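Local coordinates for 389aa long hypothetical nucleolar protein (Pyrococcus horikoshii, PDB 5ZVE) that transfers a methyl group from S-adenosyl-L-methionine to the C5 position of cytosine 72 in several tRNAs, at residues V33-I38 and G70-R75; P65-G70 and P185-A190; D198-D203 and L263-D268. One frame throughout, in Å; residues are numbered along the deposited sequence.

Interaction 1: V33-I38 and G70-R75; sequences VEHYYI and GLYFVR
Tyr72 lies between His35 and Tyr37, each of which meets it in a different way. The His35 and Tyr72 rings form an offset stack, centroids 4.2 Å apart and planes only 14° from parallel: Tyr72 CE1 sits over the centre of the imidazole, while His35 ND1 lies above the phenol face, nearer its rim. Tyr37 instead offers its ring face to a methylene. Tyr72 CB stands 3.4 Å from the centroid of the Tyr37 ring, almost exactly on the normal, a clear CH-pi contact; the two phenol rings themselves meet obliquely. Tyr72 CG sits between its own backbone N and carbonyl carbon (chi1 69°), and from there the ring runs out from the sheet beside the imidazole, the two side chains pointing the same way.

Phe73 and Ile38 are on the other side of the sheet. Ile38 meets the Phe73 ring at its edge, with CG2 in the ring plane and 4.0 Å from CE1, and CG1 packs against Leu71 CB. Just before strand 35-40 begins and just after strand 70-74 ends, Glu34 CG lies over one face of the Arg75 guanidinium. Glu34 OE2 is 3.6 Å from Arg75 NH2 but well out of the guanidinium plane, so only the charges interact; the more direct partners are Arg282 for Glu34, and Glu31 and the carbonyl of Pro32 for Arg75.

Between the backbones, Tyr36 and Phe73 exchange two bonds, Tyr36 N to Phe73 O at 2.8 Å and nearly straight, and Phe73 N to Tyr36 O at 2.7 Å. Ile38 and Leu71 form the next hydrogen-bonded pair. Helix 47-56, which lies between the two strands in the chain, packs on the face carrying Ile38, Leu71 and Phe73, consistent with the ferredoxin-like domain of RsmB/NOP methyltransferases.

Interaction 2: P65-G70 and P185-A190; sequences PYLPEG and PSMVTA
Met187 and Leu67 carry most of this contact, which joins a type I beta turn, Leu67 to Gly70, in the ferredoxin-like domain to helix 184-193. The turn leads directly into strand 70-74. Leu67 puts a single methyl, CD1, against the helix: it lies 3.5 Å from Met187 CB and about equally far, 4.0 Å, from SD and CE. The methionine thus curls round that methyl. Its chain runs extended through chi2 and then bends at chi3 (-85°), bringing CE back over CD1 and on toward Gly70, whose CA is 4.4 Å from CE.

Val188 adds a looser touch, with CG2 4.4 Å from the same leucine methyl. Leu184 and Arg191 of the helix also touch Leu67, so its side chain lies along the helix surface. The side-chain contacts between the segments are apolar, and the Glu69 carboxylate has its partners elsewhere. Glu69 sets out toward the helix at its CB, and its carboxylate is held by a salt bridge to Arg191, just beyond 185-190, and by a hydrogen bond to His214 of helix 210-218.

Each segment also holds its own shape. Gly70 N bonds Leu67 O at 2.7 Å to close the turn. In the helix, Pro185 O accepts two bonds from one residue: Thr189 N and Thr189 OG1 approach it from opposite faces of the carbonyl plane.

Interaction 3: D198-D203 and L263-D268; sequences DDVIID and LGIKAD
Asp268 and Val200 hold each other by two hydrogen bonds, one accepted by a side chain and one wholly between backbones. The amide of Val200 points almost straight at Asp268 OD2, 3.0 Å away and 167° at the hydrogen, and OD2 receives it on its anti lone pair, away from the other carboxylate oxygen. In return Asp268 N donates to Val200 O, also at 3.0 Å but more bent, at 132°. With CG anti to its carbonyl carbon and beside its own N (chi1 -59°), Asp268 brings its carboxylate round to the Val200 amide. An alanine here would keep the backbone bond but is likely to leave Val200 N without its carboxylate acceptor, with one bond where there were two.

Beside this pair, Val200 CG1 meets Ile265 CG2 at 3.7 Å, and Ile202 CD1 reaches both that methyl and Ala267 CB, the latter at 3.8 Å. Farther out, Leu260 and Ile228 touch Ile202. Asp199 lies close to Asp268, its OD1 4.7 Å from Asp268 OD2, but its other oxygen is engaged by a salt bridge to Lys269 and by the amide of Lys196. Past the corner at 268, backbone bonds from Val200 and Ile202 to Lys269 and Leu271 lead into the parallel pairing of strands 201-203 and 267-273 in the mixed Rossmann-like methyltransferase sheet. The Lys269 charge probably offsets part of the repulsion between the two carboxylates, Arg313, a long and weak partner of Asp268 OD1, may add to this, and the Val200 amide would help stabilise a negative charge on Asp268.

Interactions 1 and 2 share Gly70 and are continuous: Met187 CE packs 3.6 Å from Tyr37 CD2, joining the strand pair to helix 184-193, and their centres are 12 Å apart. That helix then leads along the chain to strand 201-203 of interaction 3, whose nearest atoms are about 8 Å from interaction 2; interactions 1 and 3 come no closer than about 16 Å. The bound S-adenosyl-L-homocysteine lies about 9 Å from the Met187 side chain, 10 Å from that of Ile202 and 13 Å from that of Tyr36. Val33 is about 10 Å, side chain to side chain, from Cys323, the predicted nucleophile.

Interaction 1: V33-I38 and G70-R75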
ATOM      1  N   VAL A  33      -7.543   6.803  -0.722  1.00 17.13           N
ATOM      2  CA  VAL A  33      -8.360   5.951  -1.574  1.00 22.10           C
ATOM      3  C   VAL A  33      -9.825   6.143  -1.204  1.00 25.13           C
ATOM      4  O   VAL A  33     -10.157   6.366  -0.034  1.00 20.40           O
ATOM      5  CB  VAL A  33      -7.961   4.462  -1.466  1.00 22.14           C
ATOM      6  CG1 VAL A  33      -6.503   4.277  -1.895  1.00 20.87           C
ATOM      7  CG2 VAL A  33      -8.189   3.930  -0.061  1.00 17.98           C
ATOM      8  N   GLU A  34     -10.689   6.114  -2.214  1.00 24.89           N
ATOM      9  CA  GLU A  34     -12.119   6.303  -2.003  1.00 20.96           C
ATOM     10  C   GLU A  34     -12.723   5.070  -1.344  1.00 20.37           C
ATOM     11  O   GLU A  34     -13.651   5.174  -0.537  1.00 22.80           O
ATOM     12  CB  GLU A  34     -12.826   6.603  -3.329  1.00 22.28           C
ATOM     13  CG  GLU A  34     -12.429   7.930  -3.980  1.00 22.02           C
ATOM     14  CD  GLU A  34     -11.082   7.885  -4.702  1.00 23.19           C
ATOM     15  OE1 GLU A  34     -10.412   6.833  -4.692  1.00 21.43           O
ATOM     16  OE2 GLU A  34     -10.697   8.915  -5.291  1.00 23.33           O
ATOM     17  N   HIS A  35     -12.196   3.903  -1.704  1.00 21.68           N
ATOM     18  CA  HIS A  35     -12.624   2.640  -1.112  1.00 20.93           C
ATOM     19  C   HIS A  35     -11.480   2.026  -0.314  1.00 21.21           C
ATOM     20  O   HIS A  35     -10.468   1.595  -0.880  1.00 23.23           O
ATOM     21  CB  HIS A  35     -13.107   1.660  -2.184  1.00 22.48           C
ATOM     22  CG  HIS A  35     -14.433   2.016  -2.783  1.00 26.16           C
ATOM     23  ND1 HIS A  35     -15.063   1.229  -3.720  1.00 23.32           N
ATOM     24  CD2 HIS A  35     -15.240   3.090  -2.587  1.00 20.89           C
ATOM     25  CE1 HIS A  35     -16.211   1.789  -4.067  1.00 20.31           C
ATOM     26  NE2 HIS A  35     -16.339   2.920  -3.397  1.00 22.83           N
ATOM     27  N   TYR A  36     -11.645   1.985   1.002  1.00 21.14           N
ATOM     28  CA  TYR A  36     -10.591   1.508   1.889  1.00 23.67           C
ATOM     29  C   TYR A  36     -10.792   0.029   2.189  1.00 23.33           C
ATOM     30  O   TYR A  36     -11.719  -0.349   2.919  1.00 21.56           O
ATOM     31  CB  TYR A  36     -10.570   2.325   3.181  1.00 18.24           C
ATOM     32  CG  TYR A  36      -9.415   2.000   4.097  1.00 24.23           C
ATOM     33  CD1 TYR A  36      -8.102   2.225   3.695  1.00 24.79           C
ATOM     34  CD2 TYR A  36      -9.632   1.473   5.360  1.00 27.05           C
ATOM     35  CE1 TYR A  36      -7.041   1.934   4.531  1.00 22.40           C
ATOM     36  CE2 TYR A  36      -8.575   1.175   6.202  1.00 26.75           C
ATOM     37  CZ  TYR A  36      -7.284   1.407   5.782  1.00 24.92           C
ATOM     38  OH  TYR A  36      -6.234   1.113   6.619  1.00 38.70           O
ATOM     39  N   TYR A  37      -9.920  -0.802   1.623  1.00 20.34           N
ATOM     40  CA  TYR A  37     -10.101  -2.254   1.649  1.00 20.95           C
ATOM     41  C   TYR A  37      -9.365  -2.929   2.807  1.00 22.06           C
ATOM     42  O   TYR A  37      -8.324  -2.458   3.268  1.00 20.64           O
ATOM     43  CB  TYR A  37      -9.631  -2.872   0.330  1.00 15.59           C
ATOM     44  CG  TYR A  37     -10.686  -2.934  -0.755  1.00 18.04           C
ATOM     45  CD1 TYR A  37     -10.887  -1.865  -1.621  1.00 18.84           C
ATOM     46  CD2 TYR A  37     -11.476  -4.064  -0.917  1.00 17.52           C
ATOM     47  CE1 TYR A  37     -11.852  -1.921  -2.617  1.00 19.40           C
ATOM     48  CE2 TYR A  37     -12.442  -4.130  -1.909  1.00 18.40           C
ATOM     49  CZ  TYR A  37     -12.624  -3.058  -2.756  1.00 18.83           C
ATOM     50  OH  TYR A  37     -13.583  -3.123  -3.739  1.00 19.02           O
ATOM     51  N   ILE A  38      -9.929  -4.033   3.278  1.00 19.05           N
ATOM     52  CA  ILE A  38      -9.261  -4.901   4.233  1.00 19.01           C
ATOM     53  C   ILE A  38      -9.394  -6.336   3.757  1.00 22.58           C
ATOM     54  O   ILE A  38     -10.321  -6.664   3.014  1.00 20.05           O
ATOM     55  CB  ILE A  38      -9.852  -4.781   5.646  1.00 19.88           C
ATOM     56  CG1 ILE A  38     -11.309  -5.272   5.654  1.00 20.48           C
ATOM     57  CG2 ILE A  38      -9.749  -3.351   6.147  1.00 17.39           C
ATOM     58  CD1 ILE A  38     -11.970  -5.242   7.013  1.00 19.64           C
ATOM     59  N   GLY A  70     -12.687  -9.884   0.317  1.00 22.00           N
ATOM     60  CA  GLY A  70     -12.565  -8.436   0.320  1.00 22.05           C
ATOM     61  C   GLY A  70     -13.708  -7.669   0.972  1.00 21.09           C
ATOM     62  O   GLY A  70     -14.877  -7.902   0.670  1.00 21.30           O
ATOM     63  N   LEU A  71     -13.362  -6.734   1.853  1.00 17.90           N
ATOM     64  CA  LEU A  71     -14.325  -5.790   2.415  1.00 19.20           C
ATOM     65  C   LEU A  71     -13.756  -4.398   2.286  1.00 21.08           C
ATOM     66  O   LEU A  71     -12.549  -4.214   2.418  1.00 20.06           O
ATOM     67  CB  LEU A  71     -14.627  -6.087   3.886  1.00 19.20           C
ATOM     68  CG  LEU A  71     -15.511  -7.284   4.236  1.00 21.10           C
ATOM     69  CD1 LEU A  71     -15.535  -7.491   5.733  1.00 19.44           C
ATOM     70  CD2 LEU A  71     -16.906  -7.082   3.705  1.00 19.19           C
ATOM     71  N   TYR A  72     -14.607  -3.409   2.038  1.00 21.05           N
ATOM     72  CA  TYR A  72     -14.105  -2.047   1.959  1.00 20.48           C
ATOM     73  C   TYR A  72     -15.019  -1.048   2.654  1.00 23.90           C
ATOM     74  O   TYR A  72     -16.214  -1.289   2.840  1.00 23.51           O
ATOM     75  CB  TYR A  72     -13.872  -1.642   0.493  1.00 22.08           C
ATOM     76  CG  TYR A  72     -15.125  -1.479  -0.334  1.00 22.68           C
ATOM     77  CD1 TYR A  72     -15.790  -0.259  -0.384  1.00 22.91           C
ATOM     78  CD2 TYR A  72     -15.639  -2.540  -1.077  1.00 23.24           C
ATOM     79  CE1 TYR A  72     -16.935  -0.101  -1.139  1.00 31.76           C
ATOM     80  CE2 TYR A  72     -16.788  -2.390  -1.835  1.00 25.32           C
ATOM     81  CZ  TYR A  72     -17.432  -1.167  -1.860  1.00 27.00           C
ATOM     82  OH  TYR A  72     -18.575  -0.997  -2.606  1.00 33.19           O
ATOM     83  N   PHE A  73     -14.429   0.070   3.054  1.00 23.78           N
ATOM     84  CA  PHE A  73     -15.169   1.146   3.687  1.00 19.87           C
ATOM     85  C   PHE A  73     -15.144   2.361   2.782  1.00 19.77           C
ATOM     86  O   PHE A  73     -14.125   2.659   2.158  1.00 19.97           O
ATOM     87  CB  PHE A  73     -14.578   1.488   5.057  1.00 23.22           C
ATOM     88  CG  PHE A  73     -14.475   0.311   5.985  1.00 27.01           C
ATOM     89  CD1 PHE A  73     -13.387  -0.543   5.931  1.00 20.37           C
ATOM     90  CD2 PHE A  73     -15.476   0.057   6.912  1.00 26.49           C
ATOM     91  CE1 PHE A  73     -13.296  -1.626   6.785  1.00 22.80           C
ATOM     92  CE2 PHE A  73     -15.392  -1.022   7.768  1.00 23.92           C
ATOM     93  CZ  PHE A  73     -14.301  -1.868   7.703  1.00 25.48           C
ATOM     94  N   VAL A  74     -16.275   3.043   2.683  1.00 16.65           N
ATOM     95  CA  VAL A  74     -16.348   4.213   1.829  1.00 20.39           C
ATOM     96  C   VAL A  74     -15.731   5.400   2.564  1.00 21.22           C
ATOM     97  O   VAL A  74     -16.018   5.644   3.739  1.00 28.34           O
ATOM     98  CB  VAL A  74     -17.797   4.529   1.413  1.00 26.47           C
ATOM     99  CG1 VAL A  74     -17.840   5.789   0.568  1.00 25.15           C
ATOM    100  CG2 VAL A  74     -18.389   3.356   0.636  1.00 23.39           C
ATOM    101  N   ARG A  75     -14.897   6.143   1.852  1.00 24.41           N
ATOM    102  CA  ARG A  75     -14.197   7.287   2.413  1.00 23.18           C
ATOM    103  C   ARG A  75     -15.131   8.487   2.569  1.00 25.07           C
ATOM    104  O   ARG A  75     -16.057   8.666   1.783  1.00 25.38           O
ATOM    105  CB  ARG A  75     -13.003   7.633   1.521  1.00 23.55           C
ATOM    106  CG  ARG A  75     -12.272   8.903   1.883  1.00 26.90           C
ATOM    107  CD  ARG A  75     -12.490   9.940   0.801  1.00 24.52           C
ATOM    108  NE  ARG A  75     -11.395   9.981  -0.151  1.00 21.31           N
ATOM    109  CZ  ARG A  75     -11.451  10.580  -1.336  1.00 24.63           C
ATOM    110  NH1 ARG A  75     -12.566  11.177  -1.731  1.00 16.82           N
ATOM    111  NH2 ARG A  75     -10.386  10.581  -2.127  1.00 20.79           N
TER

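Interaction 2: P65-G70 and P185-A190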
ATOM      1  N   PRO A  65     -17.627  -8.015  -4.814  1.00 21.10           N
ATOM      2  CA  PRO A  65     -18.174  -9.087  -5.652  1.00 20.22           C
ATOM      3  C   PRO A  65     -17.092  -9.831  -6.439  1.00 21.08           C
ATOM      4  O   PRO A  65     -17.388 -10.832  -7.087  1.00 24.48           O
ATOM      5  CB  PRO A  65     -19.127  -8.340  -6.588  1.00 20.22           C
ATOM      6  CG  PRO A  65     -18.519  -6.982  -6.719  1.00 19.98           C
ATOM      7  CD  PRO A  65     -17.878  -6.679  -5.388  1.00 21.49           C
ATOM      8  N   TYR A  66     -15.859  -9.342  -6.381  1.00 20.68           N
ATOM      9  CA  TYR A  66     -14.745  -9.971  -7.089  1.00 20.13           C
ATOM     10  C   TYR A  66     -13.827 -10.763  -6.153  1.00 21.69           C
ATOM     11  O   TYR A  66     -13.275 -11.794  -6.531  1.00 23.60           O
ATOM     12  CB  TYR A  66     -13.925  -8.921  -7.829  1.00 20.70           C
ATOM     13  CG  TYR A  66     -14.601  -8.311  -9.035  1.00 24.45           C
ATOM     14  CD1 TYR A  66     -14.889  -9.082 -10.155  1.00 25.32           C
ATOM     15  CD2 TYR A  66     -14.901  -6.954  -9.078  1.00 22.25           C
ATOM     16  CE1 TYR A  66     -15.491  -8.527 -11.272  1.00 26.08           C
ATOM     17  CE2 TYR A  66     -15.500  -6.389 -10.193  1.00 20.88           C
ATOM     18  CZ  TYR A  66     -15.789  -7.181 -11.286  1.00 24.14           C
ATOM     19  OH  TYR A  66     -16.379  -6.638 -12.404  1.00 26.78           O
ATOM     20  N   LEU A  67     -13.660 -10.266  -4.935  1.00 22.81           N
ATOM     21  CA  LEU A  67     -12.844 -10.943  -3.934  1.00 20.48           C
ATOM     22  C   LEU A  67     -13.692 -11.344  -2.738  1.00 25.13           C
ATOM     23  O   LEU A  67     -14.052 -10.492  -1.921  1.00 22.89           O
ATOM     24  CB  LEU A  67     -11.696 -10.050  -3.463  1.00 23.73           C
ATOM     25  CG  LEU A  67     -10.560  -9.720  -4.426  1.00 25.91           C
ATOM     26  CD1 LEU A  67      -9.708  -8.669  -3.786  1.00 30.52           C
ATOM     27  CD2 LEU A  67      -9.733 -10.951  -4.719  1.00 21.22           C
ATOM     28  N   PRO A  68     -14.018 -12.641  -2.631  1.00 26.41           N
ATOM     29  CA  PRO A  68     -14.794 -13.144  -1.491  1.00 29.07           C
ATOM     30  C   PRO A  68     -14.134 -12.835  -0.144  1.00 25.16           C
ATOM     31  O   PRO A  68     -14.811 -12.868   0.879  1.00 24.82           O
ATOM     32  CB  PRO A  68     -14.864 -14.661  -1.741  1.00 24.04           C
ATOM     33  CG  PRO A  68     -13.869 -14.946  -2.811  1.00 31.39           C
ATOM     34  CD  PRO A  68     -13.717 -13.698  -3.610  1.00 29.92           C
ATOM     35  N   GLU A  69     -12.842 -12.529  -0.140  1.00 21.46           N
ATOM     36  CA  GLU A  69     -12.188 -12.143   1.105  1.00 21.81           C
ATOM     37  C   GLU A  69     -12.061 -10.624   1.228  1.00 22.67           C
ATOM     38  O   GLU A  69     -11.405 -10.124   2.144  1.00 24.94           O
ATOM     39  CB  GLU A  69     -10.807 -12.799   1.223  1.00 24.84           C
ATOM     40  CG  GLU A  69      -9.789 -12.354   0.176  1.00 26.93           C
ATOM     41  CD  GLU A  69      -9.851 -13.183  -1.093  1.00 27.64           C
ATOM     42  OE1 GLU A  69     -10.929 -13.240  -1.724  1.00 27.24           O
ATOM     43  OE2 GLU A  69      -8.815 -13.777  -1.460  1.00 26.70           O
ATOM     44  N   GLY A  70     -12.687  -9.884   0.317  1.00 22.00           N
ATOM     45  CA  GLY A  70     -12.565  -8.436   0.320  1.00 22.05           C
ATOM     46  C   GLY A  70     -13.708  -7.669   0.972  1.00 21.09           C
ATOM     47  O   GLY A  70     -14.877  -7.902   0.670  1.00 21.30           O
ATOM     48  N   PRO A 185      -5.770  -3.908  -5.288  1.00 23.31           N
ATOM     49  CA  PRO A 185      -4.765  -4.464  -6.206  1.00 20.86           C
ATOM     50  C   PRO A 185      -3.804  -5.464  -5.545  1.00 21.98           C
ATOM     51  O   PRO A 185      -3.482  -6.485  -6.156  1.00 18.45           O
ATOM     52  CB  PRO A 185      -4.005  -3.227  -6.699  1.00 23.44           C
ATOM     53  CG  PRO A 185      -4.454  -2.096  -5.849  1.00 24.77           C
ATOM     54  CD  PRO A 185      -5.795  -2.435  -5.341  1.00 19.33           C
ATOM     55  N   SER A 186      -3.380  -5.194  -4.312  1.00 20.81           N
ATOM     56  CA  SER A 186      -2.483  -6.115  -3.615  1.00 19.22           C
ATOM     57  C   SER A 186      -3.131  -7.479  -3.374  1.00 24.72           C
ATOM     58  O   SER A 186      -2.462  -8.511  -3.457  1.00 23.68           O
ATOM     59  CB  SER A 186      -2.028  -5.516  -2.286  1.00 22.49           C
ATOM     60  OG  SER A 186      -1.086  -4.481  -2.496  1.00 21.51           O
ATOM     61  N   MET A 187      -4.432  -7.481  -3.086  1.00 20.61           N
ATOM     62  CA  MET A 187      -5.168  -8.721  -2.886  1.00 18.11           C
ATOM     63  C   MET A 187      -5.322  -9.513  -4.184  1.00 22.33           C
ATOM     64  O   MET A 187      -5.189 -10.735  -4.197  1.00 24.18           O
ATOM     65  CB  MET A 187      -6.535  -8.426  -2.290  1.00 25.47           C
ATOM     66  CG  MET A 187      -6.499  -8.043  -0.830  1.00 24.23           C
ATOM     67  SD  MET A 187      -8.158  -8.080  -0.129  1.00 30.27           S
ATOM     68  CE  MET A 187      -8.756  -6.451  -0.572  1.00 27.36           C
ATOM     69  N   VAL A 188      -5.613  -8.810  -5.273  1.00 19.75           N
ATOM     70  CA  VAL A 188      -5.685  -9.429  -6.591  1.00 21.37           C
ATOM     71  C   VAL A 188      -4.366 -10.126  -6.929  1.00 24.12           C
ATOM     72  O   VAL A 188      -4.356 -11.215  -7.509  1.00 23.79           O
ATOM     73  CB  VAL A 188      -6.024  -8.388  -7.684  1.00 23.31           C
ATOM     74  CG1 VAL A 188      -6.020  -9.029  -9.053  1.00 18.50           C
ATOM     75  CG2 VAL A 188      -7.381  -7.750  -7.410  1.00 18.40           C
ATOM     76  N   THR A 189      -3.257  -9.498  -6.550  1.00 24.70           N
ATOM     77  CA  THR A 189      -1.925 -10.039  -6.816  1.00 22.77           C
ATOM     78  C   THR A 189      -1.762 -11.474  -6.304  1.00 25.50           C
ATOM     79  O   THR A 189      -1.371 -12.364  -7.058  1.00 25.53           O
ATOM     80  CB  THR A 189      -0.826  -9.153  -6.185  1.00 24.12           C
ATOM     81  OG1 THR A 189      -0.858  -7.847  -6.776  1.00 18.33           O
ATOM     82  CG2 THR A 189       0.549  -9.767  -6.395  1.00 24.05           C
ATOM     83  N   ALA A 190      -2.078 -11.701  -5.032  1.00 26.01           N
ATOM     84  CA  ALA A 190      -1.940 -13.033  -4.439  1.00 23.93           C
ATOM     85  C   ALA A 190      -2.882 -14.042  -5.093  1.00 26.10           C
ATOM     86  O   ALA A 190      -2.528 -15.205  -5.281  1.00 28.12           O
ATOM     87  CB  ALA A 190      -2.186 -12.975  -2.941  1.00 26.43           C
TER

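Interaction 3: D198-D203 and L263-D268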
ATOM      1  N   ASP A 198       0.837 -27.774  -3.046  1.00 43.59           N
ATOM      2  CA  ASP A 198       1.980 -28.536  -3.534  1.00 46.31           C
ATOM      3  C   ASP A 198       3.152 -27.639  -3.924  1.00 50.03           C
ATOM      4  O   ASP A 198       4.310 -28.053  -3.846  1.00 52.82           O
ATOM      5  CB  ASP A 198       1.576 -29.392  -4.734  1.00 49.36           C
ATOM      6  CG  ASP A 198       0.671 -30.536  -4.351  1.00 61.37           C
ATOM      7  OD1 ASP A 198       0.605 -30.859  -3.145  1.00 61.62           O
ATOM      8  OD2 ASP A 198       0.019 -31.105  -5.252  1.00 71.43           O
ATOM      9  N   ASP A 199       2.847 -26.417  -4.353  1.00 43.70           N
ATOM     10  CA  ASP A 199       3.855 -25.533  -4.932  1.00 36.96           C
ATOM     11  C   ASP A 199       4.982 -25.217  -3.962  1.00 40.05           C
ATOM     12  O   ASP A 199       4.751 -24.969  -2.777  1.00 38.37           O
ATOM     13  CB  ASP A 199       3.224 -24.214  -5.395  1.00 33.93           C
ATOM     14  CG  ASP A 199       2.280 -24.388  -6.565  1.00 35.64           C
ATOM     15  OD1 ASP A 199       2.486 -25.315  -7.376  1.00 39.15           O
ATOM     16  OD2 ASP A 199       1.336 -23.580  -6.686  1.00 38.00           O
ATOM     17  N   VAL A 200       6.205 -25.223  -4.477  1.00 39.86           N
ATOM     18  CA  VAL A 200       7.302 -24.562  -3.789  1.00 38.92           C
ATOM     19  C   VAL A 200       7.132 -23.071  -4.049  1.00 33.28           C
ATOM     20  O   VAL A 200       7.092 -22.640  -5.201  1.00 32.58           O
ATOM     21  CB  VAL A 200       8.674 -25.057  -4.272  1.00 38.32           C
ATOM     22  CG1 VAL A 200       9.787 -24.394  -3.480  1.00 37.20           C
ATOM     23  CG2 VAL A 200       8.756 -26.572  -4.143  1.00 44.18           C
ATOM     24  N   ILE A 201       7.009 -22.291  -2.979  1.00 32.03           N
ATOM     25  CA  ILE A 201       6.587 -20.896  -3.094  1.00 31.37           C
ATOM     26  C   ILE A 201       7.562 -19.932  -2.436  1.00 31.96           C
ATOM     27  O   ILE A 201       7.965 -20.130  -1.290  1.00 38.69           O
ATOM     28  CB  ILE A 201       5.191 -20.689  -2.457  1.00 33.29           C
ATOM     29  CG1 ILE A 201       4.138 -21.526  -3.186  1.00 28.99           C
ATOM     30  CG2 ILE A 201       4.811 -19.221  -2.455  1.00 30.11           C
ATOM     31  CD1 ILE A 201       2.824 -21.622  -2.448  1.00 34.16           C
ATOM     32  N   ILE A 202       7.944 -18.886  -3.162  1.00 32.48           N
ATOM     33  CA  ILE A 202       8.850 -17.887  -2.615  1.00 30.10           C
ATOM     34  C   ILE A 202       8.325 -16.463  -2.764  1.00 32.17           C
ATOM     35  O   ILE A 202       8.018 -16.015  -3.869  1.00 30.08           O
ATOM     36  CB  ILE A 202      10.234 -17.952  -3.278  1.00 34.76           C
ATOM     37  CG1 ILE A 202      10.834 -19.356  -3.150  1.00 32.75           C
ATOM     38  CG2 ILE A 202      11.154 -16.903  -2.662  1.00 29.41           C
ATOM     39  CD1 ILE A 202      12.208 -19.484  -3.783  1.00 36.20           C
ATOM     40  N   ASP A 203       8.223 -15.767  -1.637  1.00 31.41           N
ATOM     41  CA  ASP A 203       7.972 -14.329  -1.606  1.00 32.18           C
ATOM     42  C   ASP A 203       9.300 -13.642  -1.289  1.00 29.84           C
ATOM     43  O   ASP A 203       9.763 -13.692  -0.152  1.00 28.87           O
ATOM     44  CB  ASP A 203       6.898 -13.998  -0.563  1.00 28.50           C
ATOM     45  CG  ASP A 203       6.327 -12.602  -0.718  1.00 29.81           C
ATOM     46  OD1 ASP A 203       6.911 -11.777  -1.449  1.00 27.74           O
ATOM     47  OD2 ASP A 203       5.270 -12.339  -0.108  1.00 31.44           O
ATOM     48  N   LEU A 263      20.458 -20.191  -2.535  1.00 43.60           N
ATOM     49  CA  LEU A 263      19.735 -21.340  -1.993  1.00 47.23           C
ATOM     50  C   LEU A 263      19.751 -22.442  -3.049  1.00 48.29           C
ATOM     51  O   LEU A 263      20.201 -22.217  -4.168  1.00 52.10           O
ATOM     52  CB  LEU A 263      18.296 -20.963  -1.608  1.00 46.46           C
ATOM     53  CG  LEU A 263      18.043 -20.159  -0.323  1.00 48.35           C
ATOM     54  CD1 LEU A 263      18.716 -18.797  -0.346  1.00 46.29           C
ATOM     55  CD2 LEU A 263      16.551 -19.996  -0.065  1.00 45.77           C
ATOM     56  N   GLY A 264      19.258 -23.629  -2.725  1.00 47.03           N
ATOM     57  CA  GLY A 264      19.301 -24.696  -3.709  1.00 47.87           C
ATOM     58  C   GLY A 264      17.945 -24.921  -4.334  1.00 47.56           C
ATOM     59  O   GLY A 264      17.708 -25.922  -5.014  1.00 48.12           O
ATOM     60  N   ILE A 265      17.056 -23.965  -4.100  1.00 53.77           N
ATOM     61  CA  ILE A 265      15.643 -24.115  -4.411  1.00 46.37           C
ATOM     62  C   ILE A 265      15.283 -23.738  -5.846  1.00 43.37           C
ATOM     63  O   ILE A 265      15.702 -22.700  -6.352  1.00 43.99           O
ATOM     64  CB  ILE A 265      14.808 -23.284  -3.441  1.00 45.56           C
ATOM     65  CG1 ILE A 265      15.133 -23.713  -2.011  1.00 49.88           C
ATOM     66  CG2 ILE A 265      13.325 -23.434  -3.737  1.00 46.28           C
ATOM     67  CD1 ILE A 265      14.566 -22.816  -0.959  1.00 44.02           C
ATOM     68  N   LYS A 266      14.498 -24.591  -6.494  1.00 40.93           N
ATOM     69  CA  LYS A 266      13.843 -24.238  -7.745  1.00 38.46           C
ATOM     70  C   LYS A 266      12.342 -24.152  -7.491  1.00 40.47           C
ATOM     71  O   LYS A 266      11.671 -25.173  -7.342  1.00 40.77           O
ATOM     72  CB  LYS A 266      14.148 -25.253  -8.846  1.00 41.44           C
ATOM     73  CG  LYS A 266      15.610 -25.367  -9.238  1.00 46.78           C
ATOM     74  CD  LYS A 266      15.804 -26.493 -10.250  1.00 59.12           C
ATOM     75  CE  LYS A 266      17.266 -26.882 -10.402  1.00 55.43           C
ATOM     76  NZ  LYS A 266      17.445 -27.944 -11.432  1.00 56.00           N
ATOM     77  N   ALA A 267      11.817 -22.933  -7.430  1.00 36.48           N
ATOM     78  CA  ALA A 267      10.425 -22.736  -7.042  1.00 33.97           C
ATOM     79  C   ALA A 267       9.454 -22.935  -8.192  1.00 31.59           C
ATOM     80  O   ALA A 267       9.783 -22.705  -9.352  1.00 30.32           O
ATOM     81  CB  ALA A 267      10.238 -21.348  -6.450  1.00 35.48           C
ATOM     82  N   ASP A 268       8.243 -23.360  -7.846  1.00 33.81           N
ATOM     83  CA  ASP A 268       7.140 -23.432  -8.791  1.00 30.49           C
ATOM     84  C   ASP A 268       6.468 -22.068  -8.924  1.00 31.11           C
ATOM     85  O   ASP A 268       5.998 -21.685  -9.997  1.00 29.06           O
ATOM     86  CB  ASP A 268       6.133 -24.493  -8.345  1.00 34.35           C
ATOM     87  CG  ASP A 268       6.758 -25.869  -8.235  1.00 38.28           C
ATOM     88  OD1 ASP A 268       6.995 -26.494  -9.288  1.00 47.97           O
ATOM     89  OD2 ASP A 268       7.042 -26.312  -7.101  1.00 36.61           O
TER